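Local coordinates for type III restriction-modification enzyme EcoP15I Mod subunit (Escherichia coli, PDB 4ZCF), which methylates adenine in one strand of 5'-CAGCAG-3' DNA using S-adenosyl-L-methionine, and joins the Res subunit in DNA restriction, at residues A19-K22 against A23-Q27; A34-Q37 against E38-L41; G282-L285 against Q286-Y289; H449-F452 against N453-K457. All blocks are in the same frame, centred on the assembly; numbering follows the deposited sequence.

Interaction 1: A19-K22 against A23-Q27; sequences AVLK and ANFPQ
The C-terminal turn of helix 14-24 ends in a double hold of Asn24 on the carbonyl of Val20. Val20 O accepts the backbone N of Asn24 at 2.9 Å, and Asn24 ND2 also reaches Val20 O, at 2.8 Å. The two donors arrive from opposite faces of the carbonyl plane, the side-chain one with an N-H...O angle of 140°. Asn24 CG stands opposite the carbonyl carbon (chi1 -55°), which folds the amide back beside its own backbone N and within range of the preceding turn. There it runs alongside the Val20 side chain, with Asn24 ND2 3.6 Å from Val20 CG1. With an alanine in place of Asn24, Val20 O would probably keep one donor instead of two, and Val20 CG1 would lose its amide neighbour within the turn. The helical ladder frames this pair: Ala23 N bonds Ala19 O at 2.8 Å, and Phe25 N bonds Leu21 O at 2.8 Å, although Phe25 itself has left helical phi/psi. The Phe25 ring presents its edge to Leu21 O, and Leu21 CD2 lies 4.2 Å from Phe25 CD1. The next rung is missing because Pro26 has no N-H to offer Lys22 O; Pro26 CB rests 3.6 Å from that oxygen instead. Leu21 and Phe25 also pack on Leu40 of helix 37-44, while Ala23 O accepts a hydrogen bond from Arg186 of the second subunit. The chemistry is that of a helix end in which a side-chain amide adds to the backbone bonding just before proline interrupts it, at a surface that meets the partner subunit.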
# COMPACT_ATOMS: atom_id res chain seq x y z
N ALA A 19 29.38 -10.47 -30.19
CA ALA A 19 29.86 -9.27 -29.48
C ALA A 19 29.22 -7.98 -30.02
O ALA A 19 29.00 -7.06 -29.24
CB ALA A 19 31.38 -9.18 -29.57
N VAL A 20 28.89 -7.94 -31.33
CA VAL A 20 28.21 -6.81 -31.98
C VAL A 20 26.76 -6.75 -31.44
O VAL A 20 26.25 -5.66 -31.14
CB VAL A 20 28.29 -6.92 -33.54
CG1 VAL A 20 27.36 -5.94 -34.26
CG2 VAL A 20 29.73 -6.75 -34.04
N LEU A 21 26.10 -7.92 -31.31
CA LEU A 21 24.73 -8.02 -30.78
C LEU A 21 24.66 -7.55 -29.32
O LEU A 21 23.70 -6.88 -28.95
CB LEU A 21 24.20 -9.46 -30.89
CG LEU A 21 23.50 -9.84 -32.19
CD1 LEU A 21 23.37 -11.35 -32.29
CD2 LEU A 21 22.12 -9.17 -32.33
N LYS A 22 25.68 -7.90 -28.50
CA LYS A 22 25.79 -7.52 -27.09
C LYS A 22 26.18 -6.06 -26.96
O LYS A 22 25.68 -5.38 -26.06
CB LYS A 22 26.80 -8.41 -26.34
CG LYS A 22 26.25 -9.79 -25.98
CD LYS A 22 27.00 -10.46 -24.83
CE LYS A 22 26.65 -11.93 -24.76
NZ LYS A 22 27.07 -12.56 -23.48
N ALA A 23 27.05 -5.57 -27.87
CA ALA A 23 27.52 -4.19 -27.86
C ALA A 23 26.44 -3.20 -28.25
O ALA A 23 26.39 -2.09 -27.69
CB ALA A 23 28.72 -4.02 -28.76
N ASN A 24 25.55 -3.59 -29.18
CA ASN A 24 24.50 -2.70 -29.67
C ASN A 24 23.11 -3.00 -29.14
O ASN A 24 22.26 -2.10 -29.15
CB ASN A 24 24.52 -2.59 -31.20
CG ASN A 24 25.85 -2.15 -31.75
OD1 ASN A 24 26.23 -0.97 -31.70
ND2 ASN A 24 26.63 -3.11 -32.20
N PHE A 25 22.87 -4.24 -28.68
CA PHE A 25 21.56 -4.65 -28.16
C PHE A 25 21.76 -5.38 -26.82
O PHE A 25 21.52 -6.59 -26.73
CB PHE A 25 20.81 -5.50 -29.21
CG PHE A 25 20.75 -4.87 -30.58
CD1 PHE A 25 21.78 -5.05 -31.49
CD2 PHE A 25 19.69 -4.04 -30.93
CE1 PHE A 25 21.76 -4.40 -32.73
CE2 PHE A 25 19.65 -3.44 -32.19
CZ PHE A 25 20.68 -3.62 -33.08
N PRO A 26 22.22 -4.66 -25.76
CA PRO A 26 22.50 -5.33 -24.48
C PRO A 26 21.30 -5.89 -23.72
O PRO A 26 21.42 -6.93 -23.08
CB PRO A 26 23.26 -4.26 -23.69
CG PRO A 26 22.72 -2.99 -24.21
CD PRO A 26 22.56 -3.22 -25.68
N GLN A 27 20.15 -5.24 -23.83
CA GLN A 27 18.86 -5.59 -23.20
C GLN A 27 18.24 -6.87 -23.79
O GLN A 27 17.21 -7.32 -23.30
CB GLN A 27 17.88 -4.42 -23.38
CG GLN A 27 17.31 -4.26 -24.80
CD GLN A 27 18.22 -3.54 -25.78
OE1 GLN A 27 19.43 -3.41 -25.58
NE2 GLN A 27 17.66 -3.06 -26.87

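Interaction 2: A34-Q37 against E38-L41; sequences AFIQ and EKLL
Lys39 lies alongside Ile36, both side chains heading the same way, and its aliphatic part can be followed outward. Lys39 CB sits 3.8 Å from Ile36 O and 4.0 Å from Ile36 CG2. Lys39 CG keeps to the same methyl, at 3.8 Å from Ile36 CG2, because that branch is set opposite the Ile36 backbone N. Beyond CG the chain is extended. Lys39 CD passes Gln27 O at 3.3 Å, a packing contact with the segment after helix 14-24, and Lys39 NZ ends in a salt bridge to Glu213 of the second subunit. Methylenes thus meet the apolar branch and the carbonyls, while the charge is delivered to the subunit interface. The backbone beneath belongs to the first turn of helix 37-44, reached from an irregular loop. Lys39 N bonds Ile36 O at 3.2 Å, a three-residue step with an N-H...O angle of 135°. Leu41 N then takes the four-residue step to Gln37 O, also 3.2 Å but straighter, at 164°. Around this second bond the Gln37 and Leu41 side chains cross obliquely, and Gln37 OE1 comes 3.4 Å from Leu41 CD1, an oxygen laid against a methyl group. Phe35 CZ approaches Leu40 CB at 4.2 Å, an apolar contact, and the Phe35 ring also meets that of Phe29, their planes about 55° apart. Leu40 packs on Cys28 as well, whereas Leu41 packs on Phe35 of the second subunit.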
# COMPACT_ATOMS: atom_id res chain seq x y z
N ALA A 34 21.94 -15.08 -21.51
CA ALA A 34 21.08 -15.87 -22.39
C ALA A 34 20.24 -14.93 -23.27
O ALA A 34 19.78 -13.89 -22.80
CB ALA A 34 20.17 -16.79 -21.57
N PHE A 35 20.02 -15.31 -24.53
CA PHE A 35 19.33 -14.50 -25.54
C PHE A 35 17.82 -14.36 -25.41
O PHE A 35 17.10 -15.36 -25.49
CB PHE A 35 19.73 -14.99 -26.96
CG PHE A 35 19.24 -14.15 -28.12
CD1 PHE A 35 19.68 -12.85 -28.30
CD2 PHE A 35 18.37 -14.69 -29.06
CE1 PHE A 35 19.24 -12.08 -29.36
CE2 PHE A 35 17.95 -13.93 -30.15
CZ PHE A 35 18.38 -12.63 -30.29
N ILE A 36 17.33 -13.11 -25.28
CA ILE A 36 15.90 -12.81 -25.21
C ILE A 36 15.46 -12.53 -26.64
O ILE A 36 15.52 -11.39 -27.11
CB ILE A 36 15.52 -11.66 -24.20
CG1 ILE A 36 16.12 -11.93 -22.79
CG2 ILE A 36 13.98 -11.45 -24.13
CD1 ILE A 36 16.52 -10.71 -22.07
N GLN A 37 15.06 -13.59 -27.33
CA GLN A 37 14.64 -13.55 -28.73
C GLN A 37 13.58 -12.49 -29.03
O GLN A 37 13.72 -11.75 -30.01
CB GLN A 37 14.16 -14.94 -29.16
CG GLN A 37 14.40 -15.25 -30.62
CD GLN A 37 13.41 -16.26 -31.14
OE1 GLN A 37 12.75 -16.04 -32.17
NE2 GLN A 37 13.29 -17.40 -30.46
N GLU A 38 12.54 -12.37 -28.16
CA GLU A 38 11.46 -11.41 -28.35
C GLU A 38 11.84 -9.94 -28.28
O GLU A 38 11.22 -9.12 -28.97
CB GLU A 38 10.23 -11.73 -27.51
CG GLU A 38 9.12 -12.41 -28.31
CD GLU A 38 8.34 -11.59 -29.34
OE1 GLU A 38 7.36 -12.14 -29.89
OE2 GLU A 38 8.68 -10.41 -29.59
N LYS A 39 12.88 -9.60 -27.49
CA LYS A 39 13.31 -8.21 -27.38
C LYS A 39 13.92 -7.65 -28.67
O LYS A 39 13.66 -6.50 -29.01
CB LYS A 39 14.14 -7.94 -26.11
CG LYS A 39 13.25 -7.75 -24.87
CD LYS A 39 13.97 -7.19 -23.65
CE LYS A 39 13.01 -6.42 -22.77
NZ LYS A 39 13.62 -6.00 -21.47
N LEU A 40 14.68 -8.48 -29.42
CA LEU A 40 15.26 -8.07 -30.71
C LEU A 40 14.17 -8.06 -31.78
O LEU A 40 14.14 -7.13 -32.58
CB LEU A 40 16.44 -8.96 -31.13
CG LEU A 40 17.18 -8.53 -32.41
CD1 LEU A 40 18.44 -7.76 -32.07
CD2 LEU A 40 17.51 -9.73 -33.28
N LEU A 41 13.26 -9.06 -31.76
CA LEU A 41 12.14 -9.13 -32.71
C LEU A 41 11.22 -7.91 -32.62
O LEU A 41 10.84 -7.38 -33.65
CB LEU A 41 11.34 -10.44 -32.60
CG LEU A 41 12.05 -11.74 -33.02
CD1 LEU A 41 11.27 -12.96 -32.56
CD2 LEU A 41 12.25 -11.82 -34.54

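Interaction 3: G282-L285 against Q286-Y289; sequences GNEL and QEKY
Lys288 N donates to Glu284 O at 3.0 Å with a nearly straight N-H...O angle of 166°, and Tyr289 N donates to Leu285 O at the same distance along a more bent path. One residue earlier, at the start of helix 283-296, the bond from Glu287 N to Asn283 O is weak at 3.4 Å. Among the side chains, Glu284 and Lys288 run side by side on the helix surface. Glu284 OE2 touches the aliphatic CD of Lys288, at 3.8 Å, not its charged end. The lysine chain, bent at chi2 (78°) and chi4 (79°), leaves Lys288 NZ 5.1 Å from Glu284 OE2, too far for a salt bridge, though the opposite charges may still attract weakly. Glu287, its chain extended, reaches back along the first turn, with Glu287 CG 3.3 Å from Asn283 O and Glu287 OE1 3.5 Å from Glu284 CA. On the inner side, Tyr289 CB lies 3.3 Å from Leu285 O. The polar ends of this side are met beyond the turn: Tyr289 OH bonds Tyr306 O, while the Gln286 amide uses both ends, OE1 with Ile309 N and NE2 with Lys307 O. Leu285 and Tyr289 pack between Phe276 of helix 264-279 and Ile309 of strand 308-310, so the helix is seated against a neighbouring helix and an edge strand of the four-stranded antiparallel sheet.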
# COMPACT_ATOMS: atom_id res chain seq x y z
N GLY A 282 21.36 18.45 46.22
CA GLY A 282 21.60 19.68 45.47
C GLY A 282 22.57 19.61 44.31
O GLY A 282 22.37 18.83 43.37
N ASN A 283 23.61 20.47 44.37
CA ASN A 283 24.67 20.59 43.35
C ASN A 283 25.47 19.29 43.22
O ASN A 283 26.06 19.05 42.16
CB ASN A 283 25.60 21.78 43.68
CG ASN A 283 24.92 23.13 43.80
OD1 ASN A 283 24.54 23.76 42.80
ND2 ASN A 283 24.81 23.64 45.02
N GLU A 284 25.48 18.46 44.29
CA GLU A 284 26.16 17.17 44.38
C GLU A 284 25.58 16.14 43.40
O GLU A 284 26.34 15.31 42.89
CB GLU A 284 26.10 16.62 45.81
CG GLU A 284 27.27 15.70 46.14
CD GLU A 284 27.11 14.73 47.30
OE1 GLU A 284 26.04 14.73 47.95
OE2 GLU A 284 28.05 13.93 47.53
N LEU A 285 24.25 16.18 43.16
CA LEU A 285 23.53 15.29 42.23
C LEU A 285 24.17 15.36 40.82
O LEU A 285 24.54 14.33 40.27
CB LEU A 285 22.02 15.64 42.20
CG LEU A 285 21.10 14.76 41.34
CD1 LEU A 285 21.12 13.32 41.77
CD2 LEU A 285 19.66 15.27 41.37
N GLN A 286 24.36 16.59 40.29
CA GLN A 286 24.96 16.84 38.99
C GLN A 286 26.45 16.48 38.90
O GLN A 286 26.88 16.01 37.84
CB GLN A 286 24.69 18.29 38.53
CG GLN A 286 25.27 18.68 37.15
CD GLN A 286 24.71 17.91 35.96
OE1 GLN A 286 23.78 18.35 35.28
NE2 GLN A 286 25.34 16.79 35.62
N GLU A 287 27.23 16.69 39.98
CA GLU A 287 28.67 16.40 40.01
C GLU A 287 28.89 14.88 39.96
O GLU A 287 29.74 14.39 39.19
CB GLU A 287 29.36 17.03 41.25
CG GLU A 287 29.25 18.55 41.30
CD GLU A 287 29.55 19.24 42.62
OE1 GLU A 287 29.26 18.67 43.69
OE2 GLU A 287 30.04 20.40 42.57
N LYS A 288 28.09 14.14 40.76
CA LYS A 288 28.07 12.68 40.84
C LYS A 288 27.61 12.08 39.51
O LYS A 288 28.16 11.05 39.09
CB LYS A 288 27.18 12.21 42.00
CG LYS A 288 27.97 11.53 43.13
CD LYS A 288 28.71 12.51 44.08
CE LYS A 288 29.81 11.84 44.88
NZ LYS A 288 31.04 11.64 44.06
N TYR A 289 26.63 12.75 38.85
CA TYR A 289 26.10 12.36 37.55
C TYR A 289 27.11 12.63 36.43
O TYR A 289 27.31 11.74 35.60
CB TYR A 289 24.73 12.99 37.25
CG TYR A 289 24.15 12.52 35.93
CD1 TYR A 289 23.77 11.19 35.75
CD2 TYR A 289 24.07 13.37 34.83
CE1 TYR A 289 23.36 10.72 34.51
CE2 TYR A 289 23.63 12.91 33.59
CZ TYR A 289 23.26 11.59 33.44
OH TYR A 289 22.81 11.13 32.22

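Interaction 4: H449-F452 against N453-K457; sequences HTVF and NLNNK
Regular four-residue hydrogen bonds run from Asn453 N to His449 O (3.0 Å), Leu454 N to Thr450 O (3.0 Å) and Asn455 N to Val451 O (2.9 Å), before a weak one from Asn456 N to Phe452 O closes the helix. His449 CG, opposite its backbone N (chi1 -170°), carries the ring to Asn453, and amide and ring planes stand 76° apart: Asn453 ND2 comes to the ring edge, 3.4 Å from His449 CD2. The weak hydrogen bond of Asn453 ND2 goes to Asn502. A leucine in place of Asn453 would probably leave Asn502 without this donor and set an apolar branch against the imidazole edge. Thr450 and Leu454 lie side by side, Thr450 CG2 3.8 Å from Leu454 CD1, and both reach Ile427 of helix 420-430. Val451 CG1 flanks the Asn455 amide, 4.0 Å from Asn455 ND2, while Asn455 OD1 accepts from Tyr462 N. Phe452 meets Phe464 edge-to-face. Helix 446-455 is the crossover between strands 434-439 and 461-468 of a beta-alpha-beta unit in the Rossmann-like methyltransferase fold; the FxGxG sequence after strand 434-439 probably contacts the cofactor, as in related enzymes.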
# COMPACT_ATOMS: atom_id res chain seq x y z
N HIS A 449 8.37 -18.06 16.64
CA HIS A 449 9.30 -18.03 17.76
C HIS A 449 9.33 -16.62 18.37
O HIS A 449 9.15 -16.46 19.57
CB HIS A 449 10.70 -18.49 17.31
CG HIS A 449 11.68 -18.74 18.43
ND1 HIS A 449 12.84 -19.47 18.21
CD2 HIS A 449 11.66 -18.32 19.72
CE1 HIS A 449 13.49 -19.47 19.37
NE2 HIS A 449 12.81 -18.81 20.31
N THR A 450 9.50 -15.60 17.51
CA THR A 450 9.51 -14.18 17.87
C THR A 450 8.24 -13.81 18.64
O THR A 450 8.32 -13.01 19.56
CB THR A 450 9.71 -13.36 16.58
OG1 THR A 450 11.00 -13.66 16.02
CG2 THR A 450 9.57 -11.87 16.81
N VAL A 451 7.07 -14.38 18.29
CA VAL A 451 5.81 -14.13 19.01
C VAL A 451 5.89 -14.76 20.42
O VAL A 451 5.50 -14.10 21.39
CB VAL A 451 4.53 -14.53 18.20
CG1 VAL A 451 3.28 -14.40 19.05
CG2 VAL A 451 4.39 -13.67 16.94
N PHE A 452 6.47 -15.98 20.55
CA PHE A 452 6.68 -16.64 21.86
C PHE A 452 7.52 -15.73 22.76
O PHE A 452 7.05 -15.40 23.85
CB PHE A 452 7.31 -18.05 21.73
CG PHE A 452 6.44 -19.15 21.13
CD1 PHE A 452 5.09 -19.25 21.46
CD2 PHE A 452 6.99 -20.11 20.28
CE1 PHE A 452 4.31 -20.30 20.97
CE2 PHE A 452 6.19 -21.14 19.76
CZ PHE A 452 4.86 -21.23 20.11
N ASN A 453 8.70 -15.24 22.28
CA ASN A 453 9.57 -14.32 23.05
C ASN A 453 8.90 -12.99 23.41
O ASN A 453 9.13 -12.48 24.50
CB ASN A 453 10.85 -13.98 22.28
CG ASN A 453 11.79 -15.12 21.98
OD1 ASN A 453 12.77 -14.94 21.25
ND2 ASN A 453 11.52 -16.31 22.50
N LEU A 454 8.14 -12.40 22.46
CA LEU A 454 7.48 -11.13 22.71
C LEU A 454 6.39 -11.25 23.77
O LEU A 454 6.38 -10.48 24.71
CB LEU A 454 6.99 -10.46 21.41
CG LEU A 454 8.06 -9.87 20.46
CD1 LEU A 454 7.50 -9.62 19.04
CD2 LEU A 454 8.71 -8.60 21.03
N ASN A 455 5.49 -12.25 23.65
CA ASN A 455 4.39 -12.54 24.57
C ASN A 455 4.78 -12.78 26.03
O ASN A 455 4.01 -12.44 26.92
CB ASN A 455 3.53 -13.68 24.05
CG ASN A 455 2.56 -13.30 22.96
OD1 ASN A 455 2.58 -12.21 22.38
ND2 ASN A 455 1.65 -14.21 22.68
N ASN A 456 5.95 -13.32 26.27
CA ASN A 456 6.34 -13.61 27.62
C ASN A 456 7.18 -12.52 28.18
O ASN A 456 7.81 -12.68 29.18
CB ASN A 456 7.02 -14.98 27.78
CG ASN A 456 8.35 -15.02 27.14
OD1 ASN A 456 8.82 -14.04 26.62
ND2 ASN A 456 8.97 -16.15 27.17
N LYS A 457 7.22 -11.41 27.49
CA LYS A 457 7.26 -10.11 28.10
C LYS A 457 6.04 -9.36 27.69
O LYS A 457 5.92 -9.05 26.55
CB LYS A 457 8.47 -9.42 27.52
CG LYS A 457 8.49 -7.91 27.61
CD LYS A 457 7.96 -7.30 26.34
CE LYS A 457 8.86 -7.54 25.18
NZ LYS A 457 8.03 -7.15 24.04

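The four contacts follow one another along the chain without overlap. Interactions 1 and 2 are neighbours, centres 11 Å apart, on the successive helices 14-24 and 37-44; the two helices touch, and both contacts also meet the second subunit, so this N-terminal pair contributes to the Mod dimer. Interaction 4 lies about 51 Å from interaction 2 between centres, in a beta-alpha-beta unit of the ten-stranded mixed sheet. Interaction 3 is about 40 Å from interaction 4 between centres, beside a separate antiparallel sheet and with its nearest atom about 9 Å from the DNA, so the contacts lie in the dimer-forming N-terminal helices, the methyltransferase fold and a region that is probably close to the DNA-reading surface.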